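Local coordinates for fucoxanthin chlorophyll a/c-binding protein Lhcq11 (Chaetoceros gracilis, PDB 6L4U) that probably harvests light for photosynthesis as a fucoxanthin chlorophyll a/c-binding antenna protein, carrying chlorophylls and carotenoids that absorb light and pass on excitation energy, at residues E63-S68 with T91-R96; E166-R171 with N187-L192. One frame throughout, in Å; residues are numbered along the deposited sequence.

Interaction 1: E63-S68 with T91-R96; sequences EAILSS and TLAWYR. With CLA (chlorophyll a), chain B.
Ile65, in the short helical segment 62-65, comes closest to the long helix 89-115 at Ala93, with their CA atoms 6.7 Å apart. A type I beta turn from Ile65 to Ser68 follows and brings the chain to the rim of a bound chlorophyll a. Ile65 carries most of the apolar contact. Its CG2 lies 3.7 Å from CG of Leu92. The same methyl is 3.7 Å from CB of Arg96, beside the aliphatic root of that chain. The other branch of Ile65 runs toward Ala93, CD1 to CB 4.3 Å. Leu66 crosses Leu92 at about a right angle, its CD1 3.8 Å from Leu92 CD2. Leu66 CD2 turns to the pigment and lies 3.4 Å from the ester oxygen O2D of the chlorophyll. Leu92 CD1 touches the pigment too, near CBA.

Arg96 ties helix 89-115 to the pigment. Its CG is anti to the backbone N (chi1 -179°), and the chain then bends at chi2 and chi3, which brings the guanidinium back between the turn and the chlorophyll. NH2 donates a nearly straight hydrogen bond to chlorophyll O1D, 2.5 Å at 170°. The guanidinium is sandwiched: the pigment methyl CMA lies over one face and Ser68 O over the other, 3.2 Å from CZ. Ser68 O is also near NH2 but badly angled, and no hydrogen bond crosses between the two segments. Ile65 O lies at the guanidinium edge. Ile215 and Arg219 of helix 208-230 also pack on Arg96. Trp78 N gives the pigment a further hydrogen bond.

The site is a chlorophyll a pocket of the light-harvesting fold, formed where residues 63-68, near the start of the modelled chain, fold against helix 89-115.

Interaction 2: E166-R171 with N187-L192; sequences ELFHTR and NMVPGL. With KC1 (Chlorophyll c1), chain C.
Thr170 OG1 is held by two partners: it donates to Glu166 O at 2.5 Å, one turn back in the helix, and is hydrogen-bonded to His177 ND1. Thr170 OG1 also touches the rim of the chlorophyll c1, 3.3 Å from CBD. A valine in its place would lose the hydroxyl, and would probably leave Glu166 O without this side-chain donor and His177 ND1 without its mate. Glu166 extends along the same side of the helix and binds the magnesium of the chlorophyll through OE1, at 2.2 Å.

Phe168 carries the contact with residues 187-192. With chi1 at -59° its CG is anti to the carbonyl carbon, and the ring is carried to the loop. Met188 O sits at the ring edge, in its plane, 3.4 Å from CD2. The side chains of Phe168 and Pro190 cross at about a right angle, Pro190 CD 3.6 Å from Phe168 CE2. Met188 bends at chi3 (42°), which brings its methyl CE to 3.3 Å from Phe168 O and alongside Phe168 CB. His169 points NE2 toward the backbone of Asn187, 3.5 Å from Asn187 N, without a hydrogen bond. Its ND1 is bonded to Lys186 NZ, just before the loop segment. No hydrogen bond joins the two segments, so contact there is by packing.

Arg172 makes a cation-pi contact with the Phe168 ring, and other chlorophyll c1 molecules lie against Phe168. The contact sets residues 166-171 of helix 148-171 against the irregular loop 187-192, which lies between that helix and helix 208-230.

Interaction 1 closes along the chain before interaction 2 opens, and their centres lie 20 Å apart. Their nearest atoms are about 4 Å apart, but they do not touch. Pigments bridge the gap. Trp94, in segment 91-96 of interaction 1, and Glu166, in segment 166-171 of interaction 2, line the same two chlorophyll c1 pockets, one of them that of the pigment whose magnesium Glu166 binds. The magnesium atoms of the two pigments, CLA MG of interaction 1 and KC1 MG of interaction 2, are 21.6 Å apart. Helices 89-115 and 148-171 thus share pigments between them, an arrangement consistent with energy transfer within the antenna.

Interaction 1: E63-S68 with T91-R96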
loop_
_atom_site.group_PDB
_atom_site.type_symbol
_atom_site.label_atom_id
_atom_site.label_comp_id
_atom_site.label_asym_id
_atom_site.label_seq_id
_atom_site.Cartn_x
_atom_site.Cartn_y
_atom_site.Cartn_z
ATOM N N GLU Y 63 -65.432 37.153 18.356
ATOM C CA GLU Y 63 -66.402 38.177 18.726
ATOM C C GLU Y 63 -66.449 38.416 20.229
ATOM O O GLU Y 63 -66.913 39.478 20.659
ATOM C CB GLU Y 63 -67.793 37.803 18.206
ATOM C CG GLU Y 63 -68.428 36.599 18.887
ATOM C CD GLU Y 63 -68.073 35.280 18.224
ATOM O OE1 GLU Y 63 -67.152 35.255 17.379
ATOM O OE2 GLU Y 63 -68.709 34.259 18.562
ATOM N N ALA Y 64 -65.985 37.460 21.036
ATOM C CA ALA Y 64 -65.865 37.696 22.468
ATOM C C ALA Y 64 -64.631 38.521 22.801
ATOM O O ALA Y 64 -64.574 39.140 23.868
ATOM C CB ALA Y 64 -65.830 36.367 23.221
ATOM N N ILE Y 65 -63.638 38.535 21.909
ATOM C CA ILE Y 65 -62.468 39.378 22.114
ATOM C C ILE Y 65 -62.786 40.822 21.749
ATOM O O ILE Y 65 -62.501 41.751 22.516
ATOM C CB ILE Y 65 -61.274 38.837 21.306
ATOM C CG1 ILE Y 65 -60.762 37.530 21.913
ATOM C CG2 ILE Y 65 -60.152 39.861 21.239
ATOM C CD1 ILE Y 65 -60.142 37.692 23.278
ATOM N N LEU Y 66 -63.411 41.032 20.590
ATOM C CA LEU Y 66 -63.695 42.372 20.092
ATOM C C LEU Y 66 -64.967 42.977 20.674
ATOM O O LEU Y 66 -65.447 43.985 20.145
ATOM C CB LEU Y 66 -63.786 42.356 18.567
ATOM C CG LEU Y 66 -62.500 41.967 17.838
ATOM C CD1 LEU Y 66 -62.804 41.544 16.410
ATOM C CD2 LEU Y 66 -61.486 43.095 17.872
ATOM N N SER Y 67 -65.528 42.395 21.730
ATOM C CA SER Y 67 -66.587 43.042 22.488
ATOM C C SER Y 67 -66.048 43.891 23.630
ATOM O O SER Y 67 -66.836 44.389 24.439
ATOM C CB SER Y 67 -67.562 41.996 23.031
ATOM O OG SER Y 67 -68.065 41.180 21.989
ATOM N N SER Y 68 -64.728 44.070 23.707
ATOM C CA SER Y 68 -64.070 44.821 24.758
ATOM C C SER Y 68 -62.885 45.553 24.147
ATOM O O SER Y 68 -62.037 44.909 23.513
ATOM C CB SER Y 68 -63.585 43.912 25.892
ATOM O OG SER Y 68 -64.671 43.272 26.539
ATOM N N THR Y 91 -55.274 33.398 17.718
ATOM C CA THR Y 91 -54.405 34.518 17.381
ATOM C C THR Y 91 -54.936 35.854 17.877
ATOM O O THR Y 91 -54.142 36.688 18.323
ATOM C CB THR Y 91 -54.198 34.576 15.865
ATOM O OG1 THR Y 91 -53.982 33.253 15.362
ATOM C CG2 THR Y 91 -52.995 35.424 15.523
ATOM N N LEU Y 92 -56.250 36.072 17.823
ATOM C CA LEU Y 92 -56.815 37.317 18.325
ATOM C C LEU Y 92 -56.750 37.398 19.842
ATOM O O LEU Y 92 -56.679 38.500 20.397
ATOM C CB LEU Y 92 -58.260 37.465 17.850
ATOM C CG LEU Y 92 -58.851 38.872 17.896
ATOM C CD1 LEU Y 92 -57.885 39.883 17.315
ATOM C CD2 LEU Y 92 -60.173 38.925 17.168
ATOM N N ALA Y 93 -56.767 36.251 20.526
ATOM C CA ALA Y 93 -56.601 36.248 21.973
ATOM C C ALA Y 93 -55.187 36.639 22.371
ATOM O O ALA Y 93 -54.987 37.241 23.432
ATOM C CB ALA Y 93 -56.952 34.873 22.539
ATOM N N TRP Y 94 -54.198 36.309 21.540
ATOM C CA TRP Y 94 -52.846 36.798 21.776
ATOM C C TRP Y 94 -52.752 38.296 21.531
ATOM O O TRP Y 94 -51.957 38.981 22.182
ATOM C CB TRP Y 94 -51.853 36.050 20.890
ATOM C CG TRP Y 94 -50.443 36.471 21.110
ATOM C CD1 TRP Y 94 -49.718 37.340 20.354
ATOM C CD2 TRP Y 94 -49.586 36.055 22.175
ATOM N NE1 TRP Y 94 -48.459 37.487 20.876
ATOM C CE2 TRP Y 94 -48.352 36.707 21.996
ATOM C CE3 TRP Y 94 -49.741 35.193 23.261
ATOM C CZ2 TRP Y 94 -47.280 36.522 22.862
ATOM C CZ3 TRP Y 94 -48.680 35.010 24.117
ATOM C CH2 TRP Y 94 -47.466 35.675 23.917
ATOM N N TYR Y 95 -53.560 38.819 20.607
ATOM C CA TYR Y 95 -53.583 40.257 20.374
ATOM C C TYR Y 95 -54.230 40.991 21.541
ATOM O O TYR Y 95 -53.845 42.120 21.861
ATOM C CB TYR Y 95 -54.328 40.575 19.076
ATOM C CG TYR Y 95 -53.629 40.163 17.800
ATOM C CD1 TYR Y 95 -52.285 39.817 17.790
ATOM C CD2 TYR Y 95 -54.323 40.127 16.597
ATOM C CE1 TYR Y 95 -51.658 39.440 16.623
ATOM C CE2 TYR Y 95 -53.702 39.754 15.426
ATOM C CZ TYR Y 95 -52.370 39.412 15.445
ATOM O OH TYR Y 95 -51.748 39.038 14.278
ATOM N N ARG Y 96 -55.216 40.371 22.192
ATOM C CA ARG Y 96 -55.886 41.034 23.305
ATOM C C ARG Y 96 -55.049 40.963 24.574
ATOM O O ARG Y 96 -54.991 41.935 25.337
ATOM C CB ARG Y 96 -57.267 40.420 23.529
ATOM C CG ARG Y 96 -58.072 41.047 24.661
ATOM C CD ARG Y 96 -58.157 42.564 24.543
ATOM N NE ARG Y 96 -59.156 42.988 23.572
ATOM C CZ ARG Y 96 -59.065 44.100 22.852
ATOM N NH1 ARG Y 96 -58.017 44.900 22.994
ATOM N NH2 ARG Y 96 -60.021 44.410 21.990
HETATM MG MG CLA B . -55.369 47.996 20.177
HETATM C CHA CLA B . -58.380 47.178 18.701
HETATM C CHB CLA B . -54.395 44.763 19.816
HETATM C CHC CLA B . -52.292 48.980 21.142
HETATM C CHD CLA B . -56.360 51.566 19.893
HETATM N NA CLA B . -56.201 46.281 19.360
HETATM C C1A CLA B . -57.386 46.062 18.914
HETATM C C2A CLA B . -57.720 44.629 18.557
HETATM C C3A CLA B . -56.461 43.914 18.998
HETATM C C4A CLA B . -55.630 45.074 19.418
HETATM C CMA CLA B . -56.788 43.081 20.228
HETATM C CAA CLA B . -57.850 44.481 17.019
HETATM C CBA CLA B . -57.101 43.372 16.272
HETATM C CGA CLA B . -55.870 43.929 15.596
HETATM O O1A CLA B . -55.949 44.587 14.576
HETATM O O2A CLA B . -54.572 43.681 16.196
HETATM N NB CLA B . -53.603 47.007 20.427
HETATM C C1B CLA B . -53.377 45.701 20.304
HETATM C C2B CLA B . -52.006 45.267 20.689
HETATM C C3B CLA B . -51.383 46.544 21.084
HETATM C C4B CLA B . -52.464 47.545 20.871
HETATM C CMB CLA B . -51.382 43.903 20.683
HETATM C CAB CLA B . -49.998 46.767 21.567
HETATM C CBB CLA B . -49.157 47.536 20.904
HETATM N NC CLA B . -54.535 49.866 20.444
HETATM C C1C CLA B . -53.265 50.045 20.850
HETATM C C2C CLA B . -52.852 51.467 21.004
HETATM C C3C CLA B . -54.061 52.211 20.633
HETATM C C4C CLA B . -55.021 51.129 20.315
HETATM C CMC CLA B . -51.537 52.050 21.428
HETATM C CAC CLA B . -54.263 53.707 20.595
HETATM C CBC CLA B . -53.909 54.152 19.195
HETATM N ND CLA B . -56.874 49.164 19.455
HETATM C C1D CLA B . -57.294 50.537 19.465
HETATM C C2D CLA B . -58.684 50.801 19.032
HETATM C C3D CLA B . -59.108 49.413 18.737
HETATM C C4D CLA B . -58.036 48.575 18.995
HETATM C CMD CLA B . -59.570 52.002 18.873
HETATM C CAD CLA B . -60.228 48.582 18.252
HETATM O OBD CLA B . -61.390 49.015 17.928
HETATM C CBD CLA B . -59.807 47.171 18.273
HETATM C CGD CLA B . -60.571 46.564 19.406
HETATM O O1D CLA B . -60.058 46.436 20.503
HETATM O O2D CLA B . -61.948 46.149 19.227
HETATM C CED CLA B . -62.791 46.045 20.369
HETATM C C1 CLA B . -53.649 44.758 16.221
HETATM C C2 CLA B . -52.216 44.343 15.981
HETATM C C3 CLA B . -51.211 45.045 16.535
HETATM C C4 CLA B . -51.493 46.251 17.383
HETATM C C5 CLA B . -49.775 44.650 16.295
HETATM C C6 CLA B . -49.104 45.517 15.233
HETATM C C7 CLA B . -48.212 46.579 15.869
HETATM C C8 CLA B . -47.458 47.389 14.834
HETATM C C9 CLA B . -45.981 47.013 14.847
HETATM C C10 CLA B . -47.666 48.871 15.112
HETATM C C11 CLA B . -46.887 49.735 14.131
HETATM C C12 CLA B . -46.429 51.018 14.806
HETATM C C13 CLA B . -47.612 51.938 15.072
HETATM C C14 CLA B . -48.116 52.576 13.784
HETATM C C15 CLA B . -47.194 52.991 16.088
HETATM C C16 CLA B . -46.135 53.942 15.542
HETATM C C17 CLA B . -46.018 55.189 16.411
HETATM C C18 CLA B . -45.644 54.828 17.842
HETATM C C19 CLA B . -46.593 55.488 18.837
HETATM C C20 CLA B . -44.194 55.196 18.136
#

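Interaction 2: E166-R171 with N187-L192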
loop_
_atom_site.group_PDB
_atom_site.type_symbol
_atom_site.label_atom_id
_atom_site.label_comp_id
_atom_site.label_asym_id
_atom_site.label_seq_id
_atom_site.Cartn_x
_atom_site.Cartn_y
_atom_site.Cartn_z
ATOM N N GLU Y 166 -47.980 32.777 33.150
ATOM C CA GLU Y 166 -48.393 31.737 32.218
ATOM C C GLU Y 166 -48.519 30.374 32.879
ATOM O O GLU Y 166 -49.281 29.533 32.388
ATOM C CB GLU Y 166 -47.395 31.657 31.066
ATOM C CG GLU Y 166 -47.339 32.893 30.195
ATOM C CD GLU Y 166 -46.928 32.577 28.772
ATOM O OE1 GLU Y 166 -46.400 31.470 28.533
ATOM O OE2 GLU Y 166 -47.136 33.434 27.892
ATOM N N LEU Y 167 -47.795 30.136 33.974
ATOM C CA LEU Y 167 -47.914 28.872 34.691
ATOM C C LEU Y 167 -49.250 28.773 35.419
ATOM O O LEU Y 167 -49.957 27.769 35.292
ATOM C CB LEU Y 167 -46.747 28.712 35.670
ATOM C CG LEU Y 167 -46.496 27.315 36.242
ATOM C CD1 LEU Y 167 -45.010 27.032 36.306
ATOM C CD2 LEU Y 167 -47.108 27.165 37.623
ATOM N N PHE Y 168 -49.609 29.803 36.191
ATOM C CA PHE Y 168 -50.897 29.792 36.876
ATOM C C PHE Y 168 -52.049 30.020 35.909
ATOM O O PHE Y 168 -53.196 29.713 36.248
ATOM C CB PHE Y 168 -50.948 30.850 37.981
ATOM C CG PHE Y 168 -49.899 30.685 39.044
ATOM C CD1 PHE Y 168 -49.407 29.436 39.377
ATOM C CD2 PHE Y 168 -49.415 31.790 39.727
ATOM C CE1 PHE Y 168 -48.445 29.302 40.351
ATOM C CE2 PHE Y 168 -48.445 31.649 40.702
ATOM C CZ PHE Y 168 -47.968 30.401 41.015
ATOM N N HIS Y 169 -51.763 30.566 34.724
ATOM C CA HIS Y 169 -52.747 30.584 33.647
ATOM C C HIS Y 169 -53.103 29.173 33.204
ATOM O O HIS Y 169 -54.234 28.913 32.787
ATOM C CB HIS Y 169 -52.210 31.385 32.461
ATOM C CG HIS Y 169 -52.665 32.810 32.432
ATOM N ND1 HIS Y 169 -53.980 33.166 32.236
ATOM C CD2 HIS Y 169 -51.979 33.969 32.566
ATOM C CE1 HIS Y 169 -54.086 34.482 32.251
ATOM N NE2 HIS Y 169 -52.886 34.994 32.454
ATOM N N THR Y 170 -52.150 28.245 33.289
ATOM C CA THR Y 170 -52.354 26.921 32.716
ATOM C C THR Y 170 -52.943 25.940 33.722
ATOM O O THR Y 170 -53.917 25.246 33.415
ATOM C CB THR Y 170 -51.031 26.389 32.176
ATOM O OG1 THR Y 170 -50.365 27.435 31.462
ATOM C CG2 THR Y 170 -51.274 25.221 31.239
ATOM N N ARG Y 171 -52.368 25.864 34.922
ATOM C CA ARG Y 171 -52.735 24.816 35.865
ATOM C C ARG Y 171 -53.813 25.238 36.852
ATOM O O ARG Y 171 -54.603 24.395 37.288
ATOM C CB ARG Y 171 -51.500 24.356 36.643
ATOM C CG ARG Y 171 -50.461 23.661 35.790
ATOM C CD ARG Y 171 -49.372 23.022 36.631
ATOM N NE ARG Y 171 -48.447 22.273 35.790
ATOM C CZ ARG Y 171 -47.293 22.754 35.346
ATOM N NH1 ARG Y 171 -46.519 22.012 34.573
ATOM N NH2 ARG Y 171 -46.911 23.978 35.677
ATOM N N ASN Y 187 -54.569 37.595 34.137
ATOM C CA ASN Y 187 -53.198 37.835 34.634
ATOM C C ASN Y 187 -52.952 37.157 35.991
ATOM O O ASN Y 187 -52.798 37.810 37.025
ATOM C CB ASN Y 187 -52.931 39.350 34.688
ATOM C CG ASN Y 187 -51.449 39.722 34.880
ATOM O OD1 ASN Y 187 -50.680 39.059 35.576
ATOM N ND2 ASN Y 187 -51.054 40.817 34.244
ATOM N N MET Y 188 -52.954 35.827 35.982
ATOM C CA MET Y 188 -53.036 35.069 37.229
ATOM C C MET Y 188 -51.671 34.970 37.903
ATOM O O MET Y 188 -50.878 34.075 37.620
ATOM C CB MET Y 188 -53.615 33.684 36.974
ATOM C CG MET Y 188 -55.130 33.639 37.005
ATOM S SD MET Y 188 -55.766 31.996 37.376
ATOM C CE MET Y 188 -54.639 31.502 38.680
ATOM N N VAL Y 189 -51.400 35.909 38.806
ATOM C CA VAL Y 189 -50.379 35.783 39.848
ATOM C C VAL Y 189 -50.988 36.279 41.157
ATOM O O VAL Y 189 -51.577 37.369 41.196
ATOM C CB VAL Y 189 -49.078 36.533 39.500
ATOM C CG1 VAL Y 189 -48.228 35.734 38.534
ATOM C CG2 VAL Y 189 -49.380 37.886 38.879
ATOM N N PRO Y 190 -50.917 35.503 42.241
ATOM C CA PRO Y 190 -51.564 35.924 43.493
ATOM C C PRO Y 190 -50.677 36.869 44.293
ATOM O O PRO Y 190 -49.540 36.539 44.641
ATOM C CB PRO Y 190 -51.795 34.602 44.232
ATOM C CG PRO Y 190 -50.764 33.678 43.697
ATOM C CD PRO Y 190 -50.493 34.094 42.281
ATOM N N GLY Y 191 -51.208 38.050 44.589
ATOM C CA GLY Y 191 -50.544 39.024 45.423
ATOM C C GLY Y 191 -50.033 40.246 44.691
ATOM O O GLY Y 191 -49.777 41.271 45.335
ATOM N N LEU Y 192 -49.870 40.174 43.369
ATOM C CA LEU Y 192 -49.420 41.351 42.633
ATOM C C LEU Y 192 -50.569 42.316 42.376
ATOM O O LEU Y 192 -50.347 43.526 42.258
ATOM C CB LEU Y 192 -48.743 40.928 41.325
ATOM C CG LEU Y 192 -47.991 41.980 40.500
ATOM C CD1 LEU Y 192 -46.738 41.372 39.918
ATOM C CD2 LEU Y 192 -48.841 42.541 39.365
HETATM N NB KC1 C . -45.649 31.011 25.317
HETATM N ND KC1 C . -45.469 29.476 29.069
HETATM C C1A KC1 C . -47.719 27.970 27.347
HETATM C C1B KC1 C . -46.616 30.871 24.414
HETATM C C1C KC1 C . -43.366 32.153 27.025
HETATM C C1D KC1 C . -44.687 29.657 30.257
HETATM C C2A KC1 C . -48.766 27.164 26.588
HETATM C C2B KC1 C . -46.557 31.814 23.267
HETATM C C2C KC1 C . -42.033 32.558 27.547
HETATM C C2D KC1 C . -44.974 28.722 31.368
HETATM C C3A KC1 C . -48.817 27.897 25.260
HETATM C C3B KC1 C . -45.383 32.634 23.629
HETATM C C3C KC1 C . -42.041 32.020 28.917
HETATM C C3D KC1 C . -46.040 27.900 30.731
HETATM C C4A KC1 C . -47.797 28.953 25.522
HETATM C C4B KC1 C . -44.901 32.034 24.902
HETATM C C4C KC1 C . -43.376 31.383 29.007
HETATM C C4D KC1 C . -46.253 28.400 29.455
HETATM C CAA KC1 C . -50.201 27.140 27.104
HETATM C CAB KC1 C . -44.790 33.767 22.886
HETATM C CAC KC1 C . -40.967 32.101 29.973
HETATM C CAD KC1 C . -46.980 26.770 30.928
HETATM C CBA KC1 C . -50.647 25.763 27.586
HETATM C CBB KC1 C . -43.604 33.641 22.323
HETATM C CBC KC1 C . -40.039 30.934 29.714
HETATM C CBD KC1 C . -47.751 26.572 29.690
HETATM C CED KC1 C . -47.656 22.769 29.055
HETATM C CGA KC1 C . -50.867 24.779 26.463
HETATM C CGD KC1 C . -47.341 25.234 29.153
HETATM C CHA KC1 C . -47.295 27.633 28.753
HETATM C CHB KC1 C . -47.596 29.790 24.508
HETATM C CHC KC1 C . -43.732 32.528 25.646
HETATM C CHD KC1 C . -43.699 30.732 30.292
HETATM C CMA KC1 C . -48.317 27.004 24.128
HETATM C CMB KC1 C . -47.460 31.935 22.073
HETATM C CMC KC1 C . -40.928 33.321 26.864
HETATM C CMD KC1 C . -44.451 28.506 32.759
HETATM N NA KC1 C . -47.184 28.948 26.707
HETATM N NC KC1 C . -44.135 31.446 27.880
HETATM O O1A KC1 C . -50.950 23.588 26.708
HETATM O O1D KC1 C . -46.380 25.132 28.411
HETATM O O2A KC1 C . -50.989 25.219 25.084
HETATM O O2D KC1 C . -48.097 24.046 29.505
HETATM O OBD KC1 C . -47.093 26.046 31.980
HETATM MG MG KC1 C . -45.501 30.089 27.131
#